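Local coordinates for titin (Homo sapiens, PDB 6H4L), which is thought to organise the sarcomere M-band as a giant muscle filament protein built largely from immunoglobulin-like domains, and also carries a serine/threonine kinase activity, at residues L13-H18 with A90-T95; N25-L30 with T65-D70. All coordinates share one frame; numbering follows the deposited sequence.

Contact 1 of 2, residues L13-H18 with A90-T95; sequences LRMRSH and ASDYAT
R14 and D92 meet at an angle, the guanidinium plane turned 71° from the carboxylate, so their salt bridge is not the flat two-pronged kind. NH1 of R14 reaches OD1 of D92 at 3.1 Å from above the carboxylate plane, while both its acceptors, OD1 of D92 and the backbone O of S91 (3.0 Å from NH1), lie at the guanidinium edge. The other carboxylate oxygen serves the backbone: N of M15 approaches OD2 of D92 nearly head-on to the C-O bond, at 2.6 Å. With CG of D92 anti to its own N (chi1 -174°), the carboxylate extends from the strand to the loop. The M15 side chain runs alongside D92 with the opposite heading; the thioether chain bends at its last torsion (chi3 -76°), bringing CE within 3.4 Å of O of D92, while CB of M15 rests against CB of A94 at 3.8 Å. Farther along, OG of S17 accepts from N of T95 in an almost straight bond of 3.1 Å, and N of H18 donates to O of T95. This is the switch region of an I-set immunoglobulin domain, where the first strand leaves one sheet (7-11) and joins the other (18-20) alongside strand 88-98 in parallel. Since 13-18 is mostly irregular, side chains stand in for much of the missing ladder. D92, buried and gripped by a guanidinium and a peptide N-H, would probably remain ionised, and its carboxylate ties the crossing loop to the strand.

Contact 2 of 2, residues N25-L30 with T65-D70; sequences NTRFIL and TLEILD
OE2 of E67 takes two donors from one arginine: NH2 of R27 at 3.0 Å and NE of R27 at 3.2 Å. The guanidinium presents its side, and both nitrogens come from the same face of the carboxylate, NH2 on the syn side and NE from above the plane. Both N-H bonds are noticeably bent, as if sharing one oxygen costs straightness. The two side chains lie alongside one another, both heading outward from the same face of the sheet, R27 extended from CG to NE and E67 with CG anti to its N (chi1 176°), which sets the charged groups only 25° from parallel. OE1 of E67 is bound instead by H56 of the adjoining strand. On this same face the CG2 methyl of T65 packs against CD of R27 at 3.8 Å, and I29 lies alongside T65. The strands, antiparallel at 169°, are the B and E strands of the immunoglobulin sandwich, with R27-E67 and I29-T65 as non-hydrogen-bonded pairs and T26-I68 and F28-L66 as hydrogen-bonded ones. The latter two turn their side chains into the core. There CD1 of I68 sits at the edge of the F28 ring, 4.0 Å from CE2 of F28, and the ring also meets Y79 and H18. Beyond the ladder, OD1 of N25 accepts from N of D70 at 2.9 Å, in its carbonyl plane, while CD2 of L69 packs against CG of N25 at 3.6 Å. The side chain of D70 leaves CA in a direction away from 25-30 and, with H72, binds the zinc ion.

Contact 2 lies within one sheet of the sandwich, whereas contact 1 joins a crossing loop to strand 88-98 of the other, next to its outermost strand. Both are partly buried, but they use the backbone differently: 25-30 and 65-70 are sewn by a regular antiparallel ladder with a solvent-side ion pair, while 13-18 and 90-95 are held mainly by side chains, among them a buried aspartate and a serine hydroxyl, with a single backbone-to-backbone bond. They touch where the sheets face each other. NE2 of H18 lies 2.7 Å from OG1 of T26, a probable hydrogen bond, and M15 and A94 of contact 1 pack on F28 of contact 2. In sequence, contact 2 is nested inside the loop that contact 1 closes.

Contact 1 of 2, residues L13-H18 with A90-T95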
ATOM      1  N   LEU A  13      -4.411 -10.474  -3.122  1.00 21.85           N
ATOM      2  CA  LEU A  13      -3.594 -10.735  -1.939  1.00 24.47           C
ATOM      3  C   LEU A  13      -3.603  -9.459  -1.121  1.00 20.80           C
ATOM      4  O   LEU A  13      -3.212  -8.395  -1.617  1.00 22.17           O
ATOM      5  CB  LEU A  13      -2.143 -11.073  -2.296  1.00 22.13           C
ATOM      6  CG  LEU A  13      -1.242 -11.131  -1.051  1.00 26.90           C
ATOM      7  CD1 LEU A  13      -1.560 -12.377  -0.241  1.00 31.55           C
ATOM      8  CD2 LEU A  13       0.227 -11.071  -1.420  1.00 34.23           C
ATOM      9  N   ARG A  14      -4.065  -9.562   0.118  1.00 24.75           N
ATOM     10  CA  ARG A  14      -4.249  -8.369   0.930  1.00 22.98           C
ATOM     11  C   ARG A  14      -3.075  -8.138   1.871  1.00 22.46           C
ATOM     12  O   ARG A  14      -2.371  -9.075   2.246  1.00 24.68           O
ATOM     13  CB  ARG A  14      -5.558  -8.461   1.716  1.00 29.92           C
ATOM     14  CG  ARG A  14      -6.789  -8.481   0.799  1.00 30.26           C
ATOM     15  CD  ARG A  14      -8.062  -7.987   1.478  1.00 41.63           C
ATOM     16  NE  ARG A  14      -9.137  -7.784   0.500  1.00 42.35           N
ATOM     17  CZ  ARG A  14      -9.489  -6.601  -0.001  1.00 42.23           C
ATOM     18  NH1 ARG A  14      -8.870  -5.497   0.393  1.00 37.31           N
ATOM     19  NH2 ARG A  14     -10.474  -6.518  -0.888  1.00 43.44           N
ATOM     20  N   MET A  15      -2.872  -6.876   2.240  1.00 23.29           N
ATOM     21  CA  MET A  15      -1.839  -6.524   3.207  1.00 22.16           C
ATOM     22  C   MET A  15      -2.031  -7.193   4.558  1.00 29.23           C
ATOM     23  O   MET A  15      -3.153  -7.504   4.963  1.00 29.07           O
ATOM     24  CB  MET A  15      -1.804  -5.016   3.404  1.00 25.36           C
ATOM     25  CG  MET A  15      -1.176  -4.260   2.252  1.00 26.41           C
ATOM     26  SD  MET A  15      -1.119  -2.496   2.650  1.00 33.87           S
ATOM     27  CE  MET A  15      -2.846  -2.208   2.349  1.00 16.23           C
ATOM     28  N   ARG A  16      -0.916  -7.386   5.256  1.00 23.95           N
ATOM     29  CA  ARG A  16      -0.901  -8.019   6.567  1.00 24.71           C
ATOM     30  C   ARG A  16      -0.604  -7.000   7.648  1.00 29.63           C
ATOM     31  O   ARG A  16       0.420  -6.325   7.602  1.00 30.75           O
ATOM     32  CB  ARG A  16       0.199  -9.082   6.633  1.00 35.53           C
ATOM     33  CG  ARG A  16      -0.068 -10.334   5.813  1.00 49.54           C
ATOM     34  CD  ARG A  16      -0.233 -11.544   6.725  1.00 62.29           C
ATOM     35  NE  ARG A  16      -0.345 -12.791   5.974  1.00 72.59           N
ATOM     36  CZ  ARG A  16       0.695 -13.483   5.520  1.00 79.30           C
ATOM     37  NH1 ARG A  16       1.926 -13.043   5.737  1.00 85.65           N
ATOM     38  NH2 ARG A  16       0.507 -14.614   4.848  1.00 75.93           N
ATOM     39  N   SER A  17      -1.480  -6.907   8.640  1.00 29.78           N
ATOM     40  CA  SER A  17      -1.182  -6.085   9.802  1.00 30.82           C
ATOM     41  C   SER A  17       0.001  -6.708  10.528  1.00 33.65           C
ATOM     42  O   SER A  17       0.048  -7.920  10.729  1.00 36.26           O
ATOM     43  CB  SER A  17      -2.403  -5.985  10.723  1.00 36.75           C
ATOM     44  OG  SER A  17      -3.489  -5.341  10.061  1.00 34.20           O
ATOM     45  N   HIS A  18       0.970  -5.891  10.918  1.00 29.43           N
ATOM     46  CA  HIS A  18       2.141  -6.445  11.574  1.00 33.99           C
ATOM     47  C   HIS A  18       2.880  -5.471  12.481  1.00 34.48           C
ATOM     48  O   HIS A  18       2.572  -4.279  12.545  1.00 33.49           O
ATOM     49  CB  HIS A  18       3.106  -7.070  10.552  1.00 37.92           C
ATOM     50  CG  HIS A  18       3.710  -6.084   9.602  1.00 34.76           C
ATOM     51  ND1 HIS A  18       3.017  -5.562   8.529  1.00 34.04           N
ATOM     52  CD2 HIS A  18       4.946  -5.531   9.553  1.00 34.75           C
ATOM     53  CE1 HIS A  18       3.796  -4.726   7.866  1.00 31.22           C
ATOM     54  NE2 HIS A  18       4.972  -4.691   8.465  1.00 33.84           N
ATOM     55  N   ALA A  90     -10.596  -0.458  -6.011  1.00 18.71           N
ATOM     56  CA  ALA A  90     -10.496  -1.416  -4.924  1.00 17.60           C
ATOM     57  C   ALA A  90      -9.579  -0.796  -3.900  1.00 19.86           C
ATOM     58  O   ALA A  90      -8.700  -0.015  -4.254  1.00 22.67           O
ATOM     59  CB  ALA A  90      -9.888  -2.709  -5.417  1.00 20.71           C
ATOM     60  N   SER A  91      -9.765  -1.161  -2.641  1.00 18.84           N
ATOM     61  CA  SER A  91      -8.907  -0.603  -1.595  1.00 18.10           C
ATOM     62  C   SER A  91      -8.624  -1.655  -0.549  1.00 20.61           C
ATOM     63  O   SER A  91      -9.403  -2.598  -0.360  1.00 24.33           O
ATOM     64  CB  SER A  91      -9.566   0.618  -0.952  1.00 20.60           C
ATOM     65  OG  SER A  91      -8.654   1.262  -0.064  1.00 24.81           O
ATOM     66  N   ASP A  92      -7.486  -1.508   0.127  1.00 17.86           N
ATOM     67  CA  ASP A  92      -7.094  -2.444   1.174  1.00 21.91           C
ATOM     68  C   ASP A  92      -6.399  -1.621   2.241  1.00 20.43           C
ATOM     69  O   ASP A  92      -5.828  -0.577   1.940  1.00 21.46           O
ATOM     70  CB  ASP A  92      -6.126  -3.485   0.608  1.00 21.05           C
ATOM     71  CG  ASP A  92      -5.779  -4.581   1.602  1.00 26.98           C
ATOM     72  OD1 ASP A  92      -6.621  -4.953   2.445  1.00 29.43           O
ATOM     73  OD2 ASP A  92      -4.642  -5.080   1.524  1.00 34.93           O
ATOM     74  N   TYR A  93      -6.472  -2.071   3.488  1.00 19.91           N
ATOM     75  CA  TYR A  93      -5.777  -1.363   4.556  1.00 22.34           C
ATOM     76  C   TYR A  93      -5.286  -2.346   5.601  1.00 27.01           C
ATOM     77  O   TYR A  93      -5.807  -3.451   5.719  1.00 28.26           O
ATOM     78  CB  TYR A  93      -6.682  -0.310   5.192  1.00 25.56           C
ATOM     79  CG  TYR A  93      -7.882  -0.877   5.915  1.00 28.44           C
ATOM     80  CD1 TYR A  93      -7.807  -1.242   7.251  1.00 37.82           C
ATOM     81  CD2 TYR A  93      -9.091  -1.046   5.256  1.00 29.60           C
ATOM     82  CE1 TYR A  93      -8.905  -1.761   7.916  1.00 48.00           C
ATOM     83  CE2 TYR A  93     -10.199  -1.563   5.915  1.00 40.00           C
ATOM     84  CZ  TYR A  93     -10.097  -1.921   7.242  1.00 47.07           C
ATOM     85  OH  TYR A  93     -11.190  -2.438   7.901  1.00 54.82           O
ATOM     86  N   ALA A  94      -4.278  -1.927   6.358  1.00 22.86           N
ATOM     87  CA  ALA A  94      -3.706  -2.748   7.410  1.00 24.52           C
ATOM     88  C   ALA A  94      -3.044  -1.826   8.419  1.00 28.20           C
ATOM     89  O   ALA A  94      -2.825  -0.646   8.150  1.00 27.94           O
ATOM     90  CB  ALA A  94      -2.684  -3.736   6.830  1.00 26.89           C
ATOM     91  N   THR A  95      -2.717  -2.380   9.579  0.67 26.97           N
ATOM     92  CA  THR A  95      -2.128  -1.587  10.646  0.67 27.87           C
ATOM     93  C   THR A  95      -0.652  -1.888  10.830  0.67 33.13           C
ATOM     94  O   THR A  95      -0.215  -3.030  10.698  0.67 32.65           O
ATOM     95  CB  THR A  95      -2.842  -1.832  11.983  0.67 33.34           C
ATOM     96  OG1 THR A  95      -2.698  -3.207  12.358  0.67 40.67           O
ATOM     97  CG2 THR A  95      -4.314  -1.483  11.875  0.67 30.60           C
TER
HETATM   98  O   HOH W   1     -11.834  -3.901  -2.493  1.00 32.19           O
HETATM   99  O   HOH W   2      -5.781  -6.417   4.670  1.00 32.25           O

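Contact 2 of 2, residues N25-L30 with T65-D70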
ATOM      1  N   ASN A  25      13.247  -1.203   9.016  1.00 34.10           N
ATOM      2  CA  ASN A  25      12.436  -0.888   7.845  1.00 31.80           C
ATOM      3  C   ASN A  25      11.344  -1.918   7.724  1.00 35.27           C
ATOM      4  O   ASN A  25      11.476  -3.037   8.206  1.00 33.25           O
ATOM      5  CB  ASN A  25      13.284  -0.933   6.576  1.00 40.22           C
ATOM      6  CG  ASN A  25      14.582  -0.165   6.715  1.00 44.19           C
ATOM      7  OD1 ASN A  25      14.606   0.939   7.253  1.00 46.89           O
ATOM      8  ND2 ASN A  25      15.673  -0.755   6.233  1.00 51.19           N
ATOM      9  N   THR A  26      10.255  -1.557   7.070  1.00 28.18           N
ATOM     10  CA  THR A  26       9.215  -2.545   6.863  1.00 27.11           C
ATOM     11  C   THR A  26       8.515  -2.351   5.528  1.00 25.13           C
ATOM     12  O   THR A  26       8.635  -1.307   4.893  1.00 26.37           O
ATOM     13  CB  THR A  26       8.202  -2.529   8.021  1.00 30.26           C
ATOM     14  OG1 THR A  26       7.483  -3.768   8.046  1.00 31.48           O
ATOM     15  CG2 THR A  26       7.249  -1.354   7.894  1.00 28.60           C
ATOM     16  N   ARG A  27       7.791  -3.374   5.101  1.00 24.14           N
ATOM     17  CA  ARG A  27       7.034  -3.289   3.858  1.00 22.95           C
ATOM     18  C   ARG A  27       5.627  -3.796   4.057  1.00 21.26           C
ATOM     19  O   ARG A  27       5.403  -4.716   4.850  1.00 24.43           O
ATOM     20  CB  ARG A  27       7.695  -4.149   2.784  1.00 20.96           C
ATOM     21  CG  ARG A  27       8.952  -3.567   2.217  1.00 24.07           C
ATOM     22  CD  ARG A  27       9.628  -4.503   1.225  1.00 26.18           C
ATOM     23  NE  ARG A  27      10.832  -3.869   0.697  1.00 29.08           N
ATOM     24  CZ  ARG A  27      11.830  -4.519   0.107  1.00 34.50           C
ATOM     25  NH1 ARG A  27      11.776  -5.840  -0.021  1.00 31.49           N
ATOM     26  NH2 ARG A  27      12.886  -3.846  -0.339  1.00 34.09           N
ATOM     27  N   PHE A  28       4.697  -3.197   3.315  1.00 18.39           N
ATOM     28  CA  PHE A  28       3.371  -3.762   3.078  1.00 18.05           C
ATOM     29  C   PHE A  28       3.325  -4.171   1.616  1.00 20.34           C
ATOM     30  O   PHE A  28       3.826  -3.463   0.752  1.00 18.91           O
ATOM     31  CB  PHE A  28       2.276  -2.732   3.346  1.00 19.99           C
ATOM     32  CG  PHE A  28       2.044  -2.443   4.818  1.00 21.96           C
ATOM     33  CD1 PHE A  28       1.257  -3.289   5.582  1.00 23.60           C
ATOM     34  CD2 PHE A  28       2.583  -1.318   5.413  1.00 24.67           C
ATOM     35  CE1 PHE A  28       1.025  -3.028   6.923  1.00 28.80           C
ATOM     36  CE2 PHE A  28       2.362  -1.052   6.766  1.00 27.02           C
ATOM     37  CZ  PHE A  28       1.581  -1.909   7.516  1.00 28.30           C
ATOM     38  N   ILE A  29       2.711  -5.307   1.336  1.00 18.03           N
ATOM     39  CA  ILE A  29       2.660  -5.802  -0.042  1.00 17.61           C
ATOM     40  C   ILE A  29       1.249  -6.287  -0.325  1.00 20.01           C
ATOM     41  O   ILE A  29       0.641  -6.942   0.510  1.00 19.72           O
ATOM     42  CB  ILE A  29       3.661  -6.952  -0.262  1.00 22.42           C
ATOM     43  CG1 ILE A  29       5.094  -6.472  -0.011  1.00 20.54           C
ATOM     44  CG2 ILE A  29       3.554  -7.488  -1.687  1.00 26.94           C
ATOM     45  CD1 ILE A  29       6.116  -7.598   0.116  1.00 25.00           C
ATOM     46  N   LEU A  30       0.725  -5.944  -1.497  1.00 17.23           N
ATOM     47  CA  LEU A  30      -0.555  -6.508  -1.923  1.00 18.10           C
ATOM     48  C   LEU A  30      -0.487  -6.799  -3.407  1.00 17.86           C
ATOM     49  O   LEU A  30       0.451  -6.406  -4.087  1.00 18.91           O
ATOM     50  CB  LEU A  30      -1.732  -5.593  -1.592  1.00 19.85           C
ATOM     51  CG  LEU A  30      -1.869  -4.239  -2.275  1.00 16.87           C
ATOM     52  CD1 LEU A  30      -3.309  -3.768  -2.263  1.00 20.30           C
ATOM     53  CD2 LEU A  30      -1.006  -3.208  -1.523  1.00 18.36           C
ATOM     54  N   THR A  65       4.011  -2.516  -3.519  1.00 18.53           N
ATOM     55  CA  THR A  65       4.808  -2.560  -2.286  1.00 17.93           C
ATOM     56  C   THR A  65       4.944  -1.147  -1.750  1.00 22.21           C
ATOM     57  O   THR A  65       5.235  -0.219  -2.515  1.00 23.01           O
ATOM     58  CB  THR A  65       6.220  -3.150  -2.532  1.00 20.21           C
ATOM     59  OG1 THR A  65       6.100  -4.444  -3.158  1.00 23.36           O
ATOM     60  CG2 THR A  65       7.008  -3.293  -1.221  1.00 25.17           C
ATOM     61  N   LEU A  66       4.703  -0.993  -0.448  1.00 19.85           N
ATOM     62  CA  LEU A  66       5.000   0.251   0.261  1.00 17.38           C
ATOM     63  C   LEU A  66       6.139  -0.060   1.200  1.00 20.73           C
ATOM     64  O   LEU A  66       6.075  -1.022   1.953  1.00 24.38           O
ATOM     65  CB  LEU A  66       3.796   0.729   1.076  1.00 18.90           C
ATOM     66  CG  LEU A  66       4.083   1.922   2.017  1.00 21.53           C
ATOM     67  CD1 LEU A  66       4.416   3.151   1.193  1.00 25.94           C
ATOM     68  CD2 LEU A  66       2.884   2.206   2.937  1.00 22.41           C
ATOM     69  N   GLU A  67       7.171   0.762   1.164  1.00 22.50           N
ATOM     70  CA  GLU A  67       8.296   0.546   2.046  1.00 22.21           C
ATOM     71  C   GLU A  67       8.435   1.771   2.942  1.00 26.95           C
ATOM     72  O   GLU A  67       8.421   2.898   2.454  1.00 26.27           O
ATOM     73  CB  GLU A  67       9.548   0.325   1.218  1.00 22.63           C
ATOM     74  CG  GLU A  67      10.814   0.184   2.036  1.00 29.83           C
ATOM     75  CD  GLU A  67      12.006  -0.061   1.141  1.00 41.56           C
ATOM     76  OE1 GLU A  67      12.418   0.882   0.431  1.00 43.97           O
ATOM     77  OE2 GLU A  67      12.500  -1.204   1.117  1.00 40.70           O
ATOM     78  N   ILE A  68       8.508   1.535   4.246  1.00 26.24           N
ATOM     79  CA  ILE A  68       8.704   2.614   5.219  1.00 25.36           C
ATOM     80  C   ILE A  68      10.027   2.350   5.913  1.00 30.24           C
ATOM     81  O   ILE A  68      10.229   1.270   6.474  1.00 29.77           O
ATOM     82  CB  ILE A  68       7.571   2.637   6.265  1.00 27.59           C
ATOM     83  CG1 ILE A  68       6.202   2.713   5.579  1.00 31.36           C
ATOM     84  CG2 ILE A  68       7.766   3.806   7.249  1.00 28.92           C
ATOM     85  CD1 ILE A  68       5.186   1.749   6.151  1.00 40.94           C
ATOM     86  N   LEU A  69      10.936   3.321   5.861  1.00 31.20           N
ATOM     87  CA  LEU A  69      12.274   3.141   6.394  1.00 31.07           C
ATOM     88  C   LEU A  69      12.372   3.738   7.790  1.00 32.09           C
ATOM     89  O   LEU A  69      11.679   4.705   8.096  1.00 33.55           O
ATOM     90  CB  LEU A  69      13.296   3.835   5.498  1.00 37.33           C
ATOM     91  CG  LEU A  69      13.400   3.378   4.046  1.00 44.73           C
ATOM     92  CD1 LEU A  69      14.608   4.049   3.406  1.00 49.75           C
ATOM     93  CD2 LEU A  69      13.527   1.871   3.983  1.00 44.40           C
ATOM     94  N   ASP A  70      13.235   3.157   8.622  1.00 39.23           N
ATOM     95  CA  ASP A  70      13.576   3.705   9.929  1.00 48.47           C
ATOM     96  C   ASP A  70      12.354   4.024  10.793  1.00 42.64           C
ATOM     97  O   ASP A  70      12.184   5.146  11.260  1.00 36.51           O
ATOM     98  CB  ASP A  70      14.422   4.950   9.750  1.00 37.23           C
ATOM     99  CG  ASP A  70      14.893   5.517  11.071  1.00 39.95           C
ATOM    100  OD1 ASP A  70      15.089   4.695  11.980  1.00 49.84           O
ATOM    101  OD2 ASP A  70      14.988   6.749  11.157  1.00 41.53           O
TER